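Local coordinates for UDP-N-acetylglucosamine 2-epimerase (Listeria monocytogenes, PDB 3OT5), which probably catalyses the reversible C2 epimerisation of UDP-N-acetylglucosamine to UDP-N-acetylmannosamine, a precursor for bacterial surface sugars, at residues K29-F34 against T60-A65; K42-V47 against E76-K81; L228-R233 against V261-L266; N224-M229 against H296-K301. One frame throughout, in Å; residues are numbered along the deposited sequence.

Contact 1 (K29-F34 against T60-A65)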
loop_
_atom_site.group_PDB
_atom_site.type_symbol
_atom_site.label_atom_id
_atom_site.label_comp_id
_atom_site.label_asym_id
_atom_site.label_seq_id
_atom_site.Cartn_x
_atom_site.Cartn_y
_atom_site.Cartn_z
ATOM N N LYS A 29 18.568 3.868 -18.236
ATOM C CA LYS A 29 17.957 5.051 -17.661
ATOM C C LYS A 29 16.505 4.764 -17.359
ATOM O O LYS A 29 15.716 4.559 -18.261
ATOM C CB LYS A 29 18.105 6.268 -18.580
ATOM C CG LYS A 29 17.541 7.550 -17.961
ATOM C CD LYS A 29 17.927 8.775 -18.770
ATOM C CE LYS A 29 17.558 10.055 -18.045
ATOM N NZ LYS A 29 17.976 11.262 -18.796
ATOM N N VAL A 30 16.178 4.724 -16.074
ATOM C CA VAL A 30 14.823 4.444 -15.609
ATOM C C VAL A 30 14.171 5.704 -15.063
ATOM O O VAL A 30 14.708 6.359 -14.168
ATOM C CB VAL A 30 14.807 3.432 -14.482
ATOM C CG1 VAL A 30 13.351 3.149 -14.050
ATOM C CG2 VAL A 30 15.515 2.149 -14.888
ATOM N N MET A 31 13.014 6.029 -15.610
ATOM C CA MET A 31 12.251 7.180 -15.199
ATOM C C MET A 31 11.081 6.672 -14.394
ATOM O O MET A 31 10.233 5.985 -14.923
ATOM C CB MET A 31 11.749 7.953 -16.422
ATOM C CG MET A 31 10.899 9.131 -16.069
ATOM S SD MET A 31 10.367 10.063 -17.500
ATOM C CE MET A 31 11.946 10.645 -18.117
ATOM N N SER A 32 11.051 7.012 -13.111
ATOM C CA SER A 32 9.979 6.589 -12.219
ATOM C C SER A 32 9.042 7.745 -12.008
ATOM O O SER A 32 9.454 8.830 -11.586
ATOM C CB SER A 32 10.547 6.105 -10.891
ATOM O OG SER A 32 11.373 4.974 -11.119
ATOM N N ILE A 33 7.776 7.519 -12.318
ATOM C CA ILE A 33 6.787 8.553 -12.193
ATOM C C ILE A 33 5.837 8.291 -11.047
ATOM O O ILE A 33 5.276 7.200 -10.931
ATOM C CB ILE A 33 5.927 8.635 -13.466
ATOM C CG1 ILE A 33 6.806 8.811 -14.700
ATOM C CG2 ILE A 33 4.926 9.778 -13.360
ATOM C CD1 ILE A 33 6.031 8.851 -15.982
ATOM N N PHE A 34 5.682 9.275 -10.175
ATOM C CA PHE A 34 4.691 9.166 -9.107
ATOM C C PHE A 34 3.988 10.501 -8.876
ATOM O O PHE A 34 4.595 11.572 -8.947
ATOM C CB PHE A 34 5.196 8.464 -7.829
ATOM C CG PHE A 34 6.582 8.838 -7.396
ATOM C CD1 PHE A 34 6.795 9.866 -6.511
ATOM C CD2 PHE A 34 7.667 8.084 -7.816
ATOM C CE1 PHE A 34 8.066 10.166 -6.083
ATOM C CE2 PHE A 34 8.932 8.371 -7.399
ATOM C CZ PHE A 34 9.138 9.420 -6.528
ATOM N N THR A 60 15.790 8.655 -12.900
ATOM C CA THR A 60 15.188 9.972 -13.098
ATOM C C THR A 60 13.820 9.918 -12.437
ATOM O O THR A 60 12.960 9.135 -12.829
ATOM C CB THR A 60 15.026 10.362 -14.577
ATOM O OG1 THR A 60 16.302 10.355 -15.231
ATOM C CG2 THR A 60 14.420 11.768 -14.701
ATOM N N VAL A 61 13.623 10.737 -11.419
ATOM C CA VAL A 61 12.354 10.776 -10.715
ATOM C C VAL A 61 11.572 11.989 -11.157
ATOM O O VAL A 61 12.062 13.125 -11.077
ATOM C CB VAL A 61 12.555 10.818 -9.215
ATOM C CG1 VAL A 61 11.234 11.114 -8.515
ATOM C CG2 VAL A 61 13.189 9.492 -8.731
ATOM N N VAL A 62 10.352 11.724 -11.616
ATOM C CA VAL A 62 9.446 12.734 -12.109
ATOM C C VAL A 62 8.191 12.773 -11.239
ATOM O O VAL A 62 7.499 11.760 -11.077
ATOM C CB VAL A 62 9.015 12.410 -13.563
ATOM C CG1 VAL A 62 8.108 13.512 -14.103
ATOM C CG2 VAL A 62 10.242 12.213 -14.459
ATOM N N ILE A 63 7.906 13.940 -10.678
ATOM C CA ILE A 63 6.728 14.123 -9.852
ATOM C C ILE A 63 5.621 14.798 -10.649
ATOM O O ILE A 63 5.865 15.742 -11.413
ATOM C CB ILE A 63 7.030 14.991 -8.621
ATOM C CG1 ILE A 63 8.179 14.394 -7.807
ATOM C CG2 ILE A 63 5.796 15.120 -7.749
ATOM C CD1 ILE A 63 8.491 15.210 -6.555
ATOM N N THR A 64 4.405 14.299 -10.461
ATOM C CA THR A 64 3.203 14.811 -11.112
ATOM C C THR A 64 2.074 14.779 -10.088
ATOM O O THR A 64 1.104 14.036 -10.251
ATOM C CB THR A 64 2.786 13.947 -12.330
ATOM O OG1 THR A 64 2.648 12.582 -11.919
ATOM C CG2 THR A 64 3.813 14.028 -13.443
ATOM N N ALA A 65 2.227 15.566 -9.023
ATOM C CA ALA A 65 1.249 15.637 -7.932
ATOM C C ALA A 65 0.182 16.702 -8.170
ATOM O O ALA A 65 0.459 17.901 -8.091
ATOM C CB ALA A 65 1.968 15.892 -6.600
#

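Contact 2 (K42-V47 against E76-K81)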
loop_
_atom_site.group_PDB
_atom_site.type_symbol
_atom_site.label_atom_id
_atom_site.label_comp_id
_atom_site.label_asym_id
_atom_site.label_seq_id
_atom_site.Cartn_x
_atom_site.Cartn_y
_atom_site.Cartn_z
ATOM N N LYS A 42 5.192 3.714 -2.263
ATOM C CA LYS A 42 5.345 2.443 -2.968
ATOM C C LYS A 42 6.421 2.479 -4.057
ATOM O O LYS A 42 6.939 1.435 -4.410
ATOM C CB LYS A 42 4.017 1.988 -3.603
ATOM C CG LYS A 42 2.929 1.577 -2.612
ATOM C CD LYS A 42 1.672 1.061 -3.324
ATOM C CE LYS A 42 0.667 0.483 -2.330
ATOM N NZ LYS A 42 -0.626 0.028 -2.967
ATOM N N MET A 43 6.738 3.657 -4.592
ATOM C CA MET A 43 7.765 3.784 -5.640
ATOM C C MET A 43 9.139 4.127 -5.070
ATOM O O MET A 43 10.156 3.747 -5.657
ATOM C CB MET A 43 7.374 4.825 -6.704
ATOM C CG MET A 43 6.176 4.417 -7.555
ATOM S SD MET A 43 6.472 3.023 -8.661
ATOM C CE MET A 43 7.343 3.818 -10.000
ATOM N N ALA A 44 9.171 4.828 -3.937
ATOM C CA ALA A 44 10.443 5.200 -3.290
ATOM C C ALA A 44 11.421 4.021 -3.138
ATOM O O ALA A 44 12.574 4.139 -3.533
ATOM C CB ALA A 44 10.190 5.847 -1.932
ATOM N N PRO A 45 10.958 2.874 -2.586
ATOM C CA PRO A 45 11.841 1.727 -2.405
ATOM C C PRO A 45 12.490 1.275 -3.705
ATOM O O PRO A 45 13.644 0.857 -3.720
ATOM C CB PRO A 45 10.896 0.630 -1.886
ATOM C CG PRO A 45 9.763 1.314 -1.358
ATOM C CD PRO A 45 9.585 2.542 -2.203
ATOM N N LEU A 46 11.725 1.350 -4.781
ATOM C CA LEU A 46 12.195 0.971 -6.097
ATOM C C LEU A 46 13.267 1.978 -6.521
ATOM O O LEU A 46 14.326 1.602 -7.049
ATOM C CB LEU A 46 11.010 0.947 -7.060
ATOM C CG LEU A 46 11.122 0.282 -8.428
ATOM C CD1 LEU A 46 11.625 -1.153 -8.294
ATOM C CD2 LEU A 46 9.747 0.320 -9.105
ATOM N N VAL A 47 13.018 3.257 -6.263
ATOM C CA VAL A 47 13.995 4.282 -6.599
ATOM C C VAL A 47 15.275 4.022 -5.789
ATOM O O VAL A 47 16.379 4.084 -6.343
ATOM C CB VAL A 47 13.465 5.700 -6.360
ATOM C CG1 VAL A 47 14.569 6.728 -6.577
ATOM C CG2 VAL A 47 12.280 5.969 -7.277
ATOM N N GLU A 76 11.931 12.962 1.525
ATOM C CA GLU A 76 12.970 13.286 2.487
ATOM C C GLU A 76 13.337 12.034 3.297
ATOM O O GLU A 76 14.505 11.802 3.595
ATOM C CB GLU A 76 12.511 14.418 3.405
ATOM C CG GLU A 76 13.594 14.942 4.330
ATOM C CD GLU A 76 13.123 16.104 5.172
ATOM O OE1 GLU A 76 11.902 16.373 5.183
ATOM O OE2 GLU A 76 13.971 16.747 5.823
ATOM N N ILE A 77 12.339 11.223 3.637
ATOM C CA ILE A 77 12.576 9.985 4.386
ATOM C C ILE A 77 13.458 9.018 3.592
ATOM O O ILE A 77 14.397 8.434 4.130
ATOM C CB ILE A 77 11.262 9.294 4.750
ATOM C CG1 ILE A 77 10.454 10.197 5.677
ATOM C CG2 ILE A 77 11.524 7.970 5.443
ATOM C CD1 ILE A 77 10.907 10.157 7.093
ATOM N N PHE A 78 13.149 8.872 2.309
ATOM C CA PHE A 78 13.905 7.992 1.415
ATOM C C PHE A 78 15.121 8.702 0.804
ATOM O O PHE A 78 15.870 8.100 0.031
ATOM C CB PHE A 78 12.985 7.454 0.307
ATOM C CG PHE A 78 11.963 6.459 0.792
ATOM C CD1 PHE A 78 12.165 5.096 0.611
ATOM C CD2 PHE A 78 10.809 6.877 1.440
ATOM C CE1 PHE A 78 11.234 4.172 1.059
ATOM C CE2 PHE A 78 9.871 5.957 1.889
ATOM C CZ PHE A 78 10.086 4.602 1.702
ATOM N N ASP A 79 15.321 9.971 1.164
ATOM C CA ASP A 79 16.428 10.772 0.647
ATOM C C ASP A 79 16.434 10.684 -0.879
ATOM O O ASP A 79 17.387 10.208 -1.493
ATOM C CB ASP A 79 17.760 10.301 1.236
ATOM C CG ASP A 79 18.900 11.245 0.927
ATOM O OD1 ASP A 79 18.683 12.225 0.186
ATOM O OD2 ASP A 79 20.016 11.014 1.441
ATOM N N ILE A 80 15.337 11.133 -1.470
ATOM C CA ILE A 80 15.139 11.111 -2.907
ATOM C C ILE A 80 14.964 12.511 -3.440
ATOM O O ILE A 80 13.987 13.186 -3.132
ATOM C CB ILE A 80 13.878 10.307 -3.285
ATOM C CG1 ILE A 80 14.097 8.819 -3.029
ATOM C CG2 ILE A 80 13.534 10.505 -4.749
ATOM C CD1 ILE A 80 12.898 7.949 -3.381
ATOM N N LYS A 81 15.923 12.949 -4.236
ATOM C CA LYS A 81 15.858 14.256 -4.834
ATOM C C LYS A 81 15.090 14.040 -6.126
ATOM O O LYS A 81 15.543 13.281 -6.973
ATOM C CB LYS A 81 17.264 14.762 -5.157
ATOM C CG LYS A 81 18.274 14.695 -4.007
ATOM C CD LYS A 81 17.908 15.577 -2.828
ATOM C CE LYS A 81 19.009 15.517 -1.765
ATOM N NZ LYS A 81 18.751 16.397 -0.589
#

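Contact 3 (L228-R233 against V261-L266)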
loop_
_atom_site.group_PDB
_atom_site.type_symbol
_atom_site.label_atom_id
_atom_site.label_comp_id
_atom_site.label_asym_id
_atom_site.label_seq_id
_atom_site.Cartn_x
_atom_site.Cartn_y
_atom_site.Cartn_z
ATOM N N LEU A 228 -4.584 -1.320 17.653
ATOM C CA LEU A 228 -4.741 -0.181 16.769
ATOM C C LEU A 228 -5.993 -0.408 15.937
ATOM O O LEU A 228 -6.260 -1.533 15.506
ATOM C CB LEU A 228 -3.499 -0.077 15.882
ATOM C CG LEU A 228 -3.327 1.071 14.895
ATOM C CD1 LEU A 228 -3.383 2.421 15.585
ATOM C CD2 LEU A 228 -1.986 0.884 14.174
ATOM N N MET A 229 -6.785 0.641 15.747
ATOM C CA MET A 229 -8.004 0.544 14.954
ATOM C C MET A 229 -8.133 1.690 13.945
ATOM O O MET A 229 -7.795 2.828 14.246
ATOM C CB MET A 229 -9.230 0.572 15.849
ATOM C CG MET A 229 -10.524 0.504 15.066
ATOM S SD MET A 229 -11.958 0.601 16.111
ATOM C CE MET A 229 -13.251 0.636 14.865
ATOM N N THR A 230 -8.600 1.363 12.746
ATOM C CA THR A 230 -8.854 2.353 11.702
ATOM C C THR A 230 -10.014 1.837 10.868
ATOM O O THR A 230 -10.167 0.627 10.669
ATOM C CB THR A 230 -7.648 2.620 10.789
ATOM O OG1 THR A 230 -7.257 1.414 10.116
ATOM C CG2 THR A 230 -6.474 3.152 11.586
ATOM N N ALA A 231 -10.844 2.761 10.417
ATOM C CA ALA A 231 -11.984 2.448 9.602
ATOM C C ALA A 231 -12.240 3.659 8.729
ATOM O O ALA A 231 -12.516 4.749 9.243
ATOM C CB ALA A 231 -13.195 2.147 10.475
ATOM N N HIS A 232 -12.109 3.488 7.417
ATOM C CA HIS A 232 -12.343 4.597 6.490
ATOM C C HIS A 232 -13.351 4.280 5.371
ATOM O O HIS A 232 -13.668 5.149 4.572
ATOM C CB HIS A 232 -11.006 5.077 5.898
ATOM C CG HIS A 232 -10.091 5.687 6.915
ATOM N ND1 HIS A 232 -10.076 7.040 7.186
ATOM C CD2 HIS A 232 -9.180 5.127 7.746
ATOM C CE1 HIS A 232 -9.189 7.288 8.135
ATOM N NE2 HIS A 232 -8.632 6.144 8.493
ATOM N N ARG A 233 -13.860 3.054 5.323
ATOM C CA ARG A 233 -14.805 2.662 4.276
ATOM C C ARG A 233 -16.152 3.294 4.556
ATOM O O ARG A 233 -16.628 3.292 5.689
ATOM C CB ARG A 233 -14.987 1.153 4.243
ATOM C CG ARG A 233 -13.714 0.345 4.051
ATOM C CD ARG A 233 -13.228 0.273 2.671
ATOM N NE ARG A 233 -14.211 -0.359 1.801
ATOM C CZ ARG A 233 -13.937 -0.782 0.573
ATOM N NH1 ARG A 233 -14.888 -1.320 -0.160
ATOM N NH2 ARG A 233 -12.704 -0.681 0.090
ATOM N N VAL A 261 -5.532 2.540 20.433
ATOM C CA VAL A 261 -5.182 3.776 19.772
ATOM C C VAL A 261 -6.132 3.861 18.590
ATOM O O VAL A 261 -6.235 2.927 17.801
ATOM C CB VAL A 261 -3.724 3.809 19.288
ATOM C CG1 VAL A 261 -3.459 5.092 18.490
ATOM C CG2 VAL A 261 -2.775 3.714 20.462
ATOM N N TYR A 262 -6.855 4.965 18.500
ATOM C CA TYR A 262 -7.793 5.169 17.430
ATOM C C TYR A 262 -7.635 6.538 16.803
ATOM O O TYR A 262 -8.116 7.521 17.351
ATOM C CB TYR A 262 -9.242 4.997 17.914
ATOM C CG TYR A 262 -10.232 5.352 16.830
ATOM C CD1 TYR A 262 -10.347 4.566 15.691
ATOM C CD2 TYR A 262 -11.054 6.470 16.938
ATOM C CE1 TYR A 262 -11.245 4.898 14.675
ATOM C CE2 TYR A 262 -11.963 6.798 15.939
ATOM C CZ TYR A 262 -12.050 6.015 14.810
ATOM O OH TYR A 262 -12.939 6.350 13.811
ATOM N N PRO A 263 -6.929 6.608 15.671
ATOM C CA PRO A 263 -6.813 7.873 14.981
ATOM C C PRO A 263 -8.209 8.193 14.484
ATOM O O PRO A 263 -8.707 7.538 13.572
ATOM C CB PRO A 263 -5.858 7.562 13.821
ATOM C CG PRO A 263 -5.152 6.324 14.222
ATOM C CD PRO A 263 -6.144 5.555 15.011
ATOM N N MET A 264 -8.853 9.171 15.094
ATOM C CA MET A 264 -10.221 9.494 14.727
ATOM C C MET A 264 -10.423 9.987 13.307
ATOM O O MET A 264 -9.687 10.834 12.830
ATOM C CB MET A 264 -10.787 10.529 15.682
ATOM C CG MET A 264 -11.027 10.000 17.073
ATOM S SD MET A 264 -11.715 11.296 18.083
ATOM C CE MET A 264 -10.338 12.450 18.096
ATOM N N HIS A 265 -11.452 9.454 12.654
ATOM C CA HIS A 265 -11.795 9.879 11.312
ATOM C C HIS A 265 -12.236 11.337 11.436
ATOM O O HIS A 265 -12.717 11.765 12.484
ATOM C CB HIS A 265 -12.904 9.007 10.719
ATOM C CG HIS A 265 -13.167 9.269 9.268
ATOM N ND1 HIS A 265 -14.067 10.217 8.828
ATOM C CD2 HIS A 265 -12.640 8.706 8.153
ATOM C CE1 HIS A 265 -14.080 10.231 7.506
ATOM N NE2 HIS A 265 -13.220 9.327 7.073
ATOM N N LEU A 266 -12.054 12.095 10.368
ATOM C CA LEU A 266 -12.386 13.511 10.348
ATOM C C LEU A 266 -13.889 13.829 10.384
ATOM O O LEU A 266 -14.266 14.970 10.645
ATOM C CB LEU A 266 -11.778 14.146 9.101
ATOM C CG LEU A 266 -10.261 14.044 8.902
ATOM C CD1 LEU A 266 -9.871 14.719 7.571
ATOM C CD2 LEU A 266 -9.501 14.667 10.066
#

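Contact 4 (N224-M229 against H296-K301)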
loop_
_atom_site.group_PDB
_atom_site.type_symbol
_atom_site.label_atom_id
_atom_site.label_comp_id
_atom_site.label_asym_id
_atom_site.label_seq_id
_atom_site.Cartn_x
_atom_site.Cartn_y
_atom_site.Cartn_z
ATOM N N ASN A 224 1.767 -3.222 28.352
ATOM C CA ASN A 224 0.461 -3.339 27.690
ATOM C C ASN A 224 0.515 -3.662 26.219
ATOM O O ASN A 224 1.432 -3.260 25.511
ATOM C CB ASN A 224 -0.357 -2.061 27.864
ATOM C CG ASN A 224 -0.865 -1.893 29.261
ATOM O OD1 ASN A 224 -1.042 -2.870 29.981
ATOM N ND2 ASN A 224 -1.146 -0.659 29.645
ATOM N N ARG A 225 -0.520 -4.364 25.770
ATOM C CA ARG A 225 -0.653 -4.761 24.380
ATOM C C ARG A 225 -1.447 -3.714 23.617
ATOM O O ARG A 225 -2.607 -3.436 23.922
ATOM C CB ARG A 225 -1.296 -6.134 24.305
ATOM C CG ARG A 225 -0.402 -7.176 24.951
ATOM C CD ARG A 225 -1.030 -8.529 24.999
ATOM N NE ARG A 225 -2.201 -8.577 25.870
ATOM C CZ ARG A 225 -2.975 -9.645 25.980
ATOM N NH1 ARG A 225 -2.692 -10.735 25.275
ATOM N NH2 ARG A 225 -4.030 -9.624 26.778
ATOM N N LEU A 226 -0.788 -3.136 22.623
ATOM C CA LEU A 226 -1.365 -2.093 21.815
ATOM C C LEU A 226 -2.308 -2.629 20.737
ATOM O O LEU A 226 -1.936 -3.483 19.924
ATOM C CB LEU A 226 -0.236 -1.270 21.173
ATOM C CG LEU A 226 -0.601 -0.171 20.160
ATOM C CD1 LEU A 226 -1.594 0.824 20.739
ATOM C CD2 LEU A 226 0.661 0.546 19.691
ATOM N N ILE A 227 -3.544 -2.143 20.768
ATOM C CA ILE A 227 -4.526 -2.483 19.765
ATOM C C ILE A 227 -4.726 -1.211 18.957
ATOM O O ILE A 227 -4.999 -0.152 19.515
ATOM C CB ILE A 227 -5.860 -2.876 20.318
ATOM C CG1 ILE A 227 -5.747 -4.141 21.171
ATOM C CG2 ILE A 227 -6.838 -3.105 19.134
ATOM C CD1 ILE A 227 -7.033 -4.511 21.841
ATOM N N LEU A 228 -4.584 -1.320 17.653
ATOM C CA LEU A 228 -4.741 -0.181 16.769
ATOM C C LEU A 228 -5.993 -0.408 15.937
ATOM O O LEU A 228 -6.260 -1.533 15.506
ATOM C CB LEU A 228 -3.499 -0.077 15.882
ATOM C CG LEU A 228 -3.327 1.071 14.895
ATOM C CD1 LEU A 228 -3.383 2.421 15.585
ATOM C CD2 LEU A 228 -1.986 0.884 14.174
ATOM N N MET A 229 -6.785 0.641 15.747
ATOM C CA MET A 229 -8.004 0.544 14.954
ATOM C C MET A 229 -8.133 1.690 13.945
ATOM O O MET A 229 -7.795 2.828 14.246
ATOM C CB MET A 229 -9.230 0.572 15.849
ATOM C CG MET A 229 -10.524 0.504 15.066
ATOM S SD MET A 229 -11.958 0.601 16.111
ATOM C CE MET A 229 -13.251 0.636 14.865
ATOM N N HIS A 296 2.876 3.394 10.310
ATOM C CA HIS A 296 3.726 2.209 10.209
ATOM C C HIS A 296 4.464 1.977 11.528
ATOM O O HIS A 296 4.622 0.836 11.974
ATOM C CB HIS A 296 4.749 2.280 9.062
ATOM C CG HIS A 296 4.137 2.286 7.693
ATOM N ND1 HIS A 296 4.718 2.928 6.620
ATOM C CD2 HIS A 296 2.965 1.780 7.238
ATOM C CE1 HIS A 296 3.954 2.774 5.552
ATOM N NE2 HIS A 296 2.881 2.088 5.902
ATOM N N ASN A 297 4.915 3.066 12.141
ATOM C CA ASN A 297 5.632 2.993 13.412
ATOM C C ASN A 297 4.749 2.531 14.579
ATOM O O ASN A 297 5.221 1.821 15.472
ATOM C CB ASN A 297 6.349 4.312 13.663
ATOM C CG ASN A 297 7.516 4.518 12.688
ATOM O OD1 ASN A 297 8.613 3.980 12.888
ATOM N ND2 ASN A 297 7.290 5.321 11.657
ATOM N N PHE A 298 3.470 2.904 14.562
ATOM C CA PHE A 298 2.532 2.436 15.588
ATOM C C PHE A 298 2.248 0.985 15.342
ATOM O O PHE A 298 2.214 0.164 16.254
ATOM C CB PHE A 298 1.216 3.218 15.568
ATOM C CG PHE A 298 1.221 4.422 16.448
ATOM C CD1 PHE A 298 0.562 4.384 17.671
ATOM C CD2 PHE A 298 1.907 5.567 16.088
ATOM C CE1 PHE A 298 0.554 5.470 18.506
ATOM C CE2 PHE A 298 1.912 6.672 16.918
ATOM C CZ PHE A 298 1.235 6.623 18.137
ATOM N N LEU A 299 2.064 0.682 14.073
ATOM C CA LEU A 299 1.769 -0.651 13.623
ATOM C C LEU A 299 2.849 -1.590 14.140
ATOM O O LEU A 299 2.547 -2.653 14.691
ATOM C CB LEU A 299 1.717 -0.639 12.090
ATOM C CG LEU A 299 0.964 -1.722 11.348
ATOM C CD1 LEU A 299 -0.500 -1.722 11.808
ATOM C CD2 LEU A 299 1.068 -1.485 9.860
ATOM N N ARG A 300 4.110 -1.182 14.025
ATOM C CA ARG A 300 5.218 -2.034 14.474
ATOM C C ARG A 300 5.114 -2.506 15.918
ATOM O O ARG A 300 5.461 -3.655 16.219
ATOM C CB ARG A 300 6.576 -1.354 14.269
ATOM C CG ARG A 300 7.736 -2.205 14.793
ATOM C CD ARG A 300 9.081 -1.682 14.397
ATOM N NE ARG A 300 10.149 -2.525 14.925
ATOM C CZ ARG A 300 10.600 -3.637 14.347
ATOM N NH1 ARG A 300 11.582 -4.323 14.922
ATOM N NH2 ARG A 300 10.080 -4.076 13.200
ATOM N N LYS A 301 4.653 -1.630 16.813
ATOM C CA LYS A 301 4.533 -1.980 18.232
ATOM C C LYS A 301 3.146 -2.522 18.592
ATOM O O LYS A 301 2.875 -2.844 19.746
ATOM C CB LYS A 301 4.877 -0.756 19.096
ATOM C CG LYS A 301 4.899 -1.008 20.613
ATOM C CD LYS A 301 5.858 -2.144 21.002
ATOM C CE LYS A 301 5.895 -2.368 22.516
ATOM N NZ LYS A 301 6.767 -3.514 22.883
HETATM O O HOH W 1 1.642 -4.259 21.701
#

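Contact 1 (K29-F34 against T60-A65)
Phe34 lays the far end of its ring against Val61, its CZ 3.3 Å from Val61 CG1. With chi1 at 42°, CG sits between the backbone N and the carbonyl carbon, and the ring swings over the neighbouring strand; helix 37-51 adds Met43 and Glu39 to its surroundings. On the other face of the sheet Met31 carries the overlap: its CG lies 3.5 Å from Val62 CG2, with SD only slightly farther from the same methyl, while helix 95-113 packs on both residues. Met31 and Ser32 pair with Thr60 and Val61, Ile33 and Phe34 with Val62 and Ile63, in parallel register. The pair forms the two strands of a beta-alpha-beta unit of the N-terminal Rossmann-type domain, strand 28-34 running through helix 37-51 to strand 57-63. Backbone bonds alternate between the two strands, from Thr60 N to Val30 O (2.8 Å) through Val62 N to Ser32 O (3.0 Å, nearly straight at 179°) to Thr64 N on Phe34 O (3.1 Å). At the start of the pair the extended Lys29 brings CE to 3.1 Å from Thr60 OG1, but its NZ goes on to a salt bridge with Glu113. Near the other end Thr64 OG1, buried here, finds no polar partner in the model; Ile33 CG2 lies 3.9 Å from it.

Contact 2 (K42-V47 against E76-K81)
With chi1 at -70°, Phe78 holds CG beside its backbone N, and chi2 of -101° turns the ring flat toward helix 37-51. Ala44 CB then stands over the middle of one ring face, 3.3 Å from the centroid and 14° off the ring normal: a close CH-pi contact in which the methyl is somewhat nearer CG and CD1 than CZ and CE2. The ring lies directly against the helix at this alanine. Pro45 follows on the same turn, its CD 4.0 Å from Phe78 CE1, so the ring reaches across two successive residues. Ile80 does the rest of the packing. Its chain is extended beyond CG1, and the terminal CD1 touches both Ala44 CB, 3.7 Å away, and Val47 CB, 3.8 Å away. Asp79, with its positive phi, is the C-prime residue of a Schellman motif closing helix 72-77; on either side of it in sequence, Phe78 and Ile80 both point toward helix 37-51, while Asp79 itself stays at the surface. The contact is wholly apolar, and its five touching residues are buried. Beyond it, Thr207 of helix 200-208 touches Phe78, and Asp203 of the same helix touches Pro45. Val61 of strand 57-63 meets both Val47 and Ile80, which places the contact on the helix layer above the N-terminal parallel sheet.

Contact 3 (L228-R233 against V261-L266)
The two segments run side by side in nearly the same direction, 9° apart, and are neighbours in the parallel sheet of the C-terminal Rossmann-type domain. Leu228 pairs with Val261, their CA atoms 5.0 Å apart, and Met229 N donates to Val261 O at 3.1 Å. Farther along, the chain paths separate, the CA atoms of His232 and His265 lying 7.2 Å apart. On one face, Leu228 CD1 packs on Val261 CG1 (3.9 Å) and more loosely on Pro263 CD. Pro263 CD also lies 3.3 Å from Met229 O; having no N-H to offer, the proline cannot continue the pairing. On the other face Met229 and Tyr262 lie together, each with CG anti to its backbone N. Met229 CG lies 4.1 Å from Tyr262 CD1, and the sulfur sits obliquely to the ring, SD 5.2 Å from its centroid, as a Met-aromatic contact; Phe245 meets the tyrosine edge-to-face. Toward the ends of the segments, His232 ND1 approaches the edge of the His265 ring near its plane, 3.2 Å from CD2, with the ring planes 53° apart. Several polar groups here have partners elsewhere: Asp308 takes the backbone N of His232, and Thr230 OG1 pairs with Thr307 OG1. Since ND1 of His232 faces a ring carbon of His265, the imidazoles meet as rings without a hydrogen bond between them, while Asn267 N bonds His265 ND1 and probably helps to set that ring's rotation.

Contact 4 (N224-M229 against H296-K301)
Leu226 reaches from strand 225-229 to residues 296-301 of helix 292-301, which packs on one side of the C-terminal parallel sheet in the manner of a Rossmann-type alpha/beta domain. Its CB lies 3.8 Å from Lys301 O. From there CG stands anti to the backbone N (chi1 175°), which carries the branch out toward the helix. CD2 is the tip that meets it, 3.8 Å from Phe298 O and 4.3 Å from Phe298 CD1, approaching that ring obliquely; CD1 points instead to Val261 of the adjacent strand. Two residues on, Leu228 turns to the same helix and its CD2 touches Leu299 CD1 at 3.8 Å, the two side chains crossing at about a right angle, with Phe298 CB beside them. Strand and helix axes run 137° apart and approach to 8.5 Å, with Leu226, Leu228, Phe298 and Leu299 filling the interface. His215 closes on the Phe298 ring edge-to-face. A polar link joins the segments where Leu226 begins: one water accepts from Leu226 N at 2.8 Å and donates to Lys301 O at 2.7 Å.

Contacts 1 and 2 belong to the N-terminal domain and contacts 3 and 4 to the C-terminal one, and each pair touches within itself. Helix 37-51, which connects the two strands of contact 1, packs on them through Val47 of contact 2, whose CG1 lies 3.8 Å from Val61 CG2. Contacts 3 and 4 share Leu228 and Met229, and Val261 N lies 2.9 Å from Ile227 O, a probable hydrogen bond. Contacts 1 and 3, the two strand pairs, have centres 32 Å apart on opposite sides of the chain's centre, whereas contacts 2 and 4 come within about 7 Å at their nearest atoms. In this family the active site lies in the cleft between the two domains.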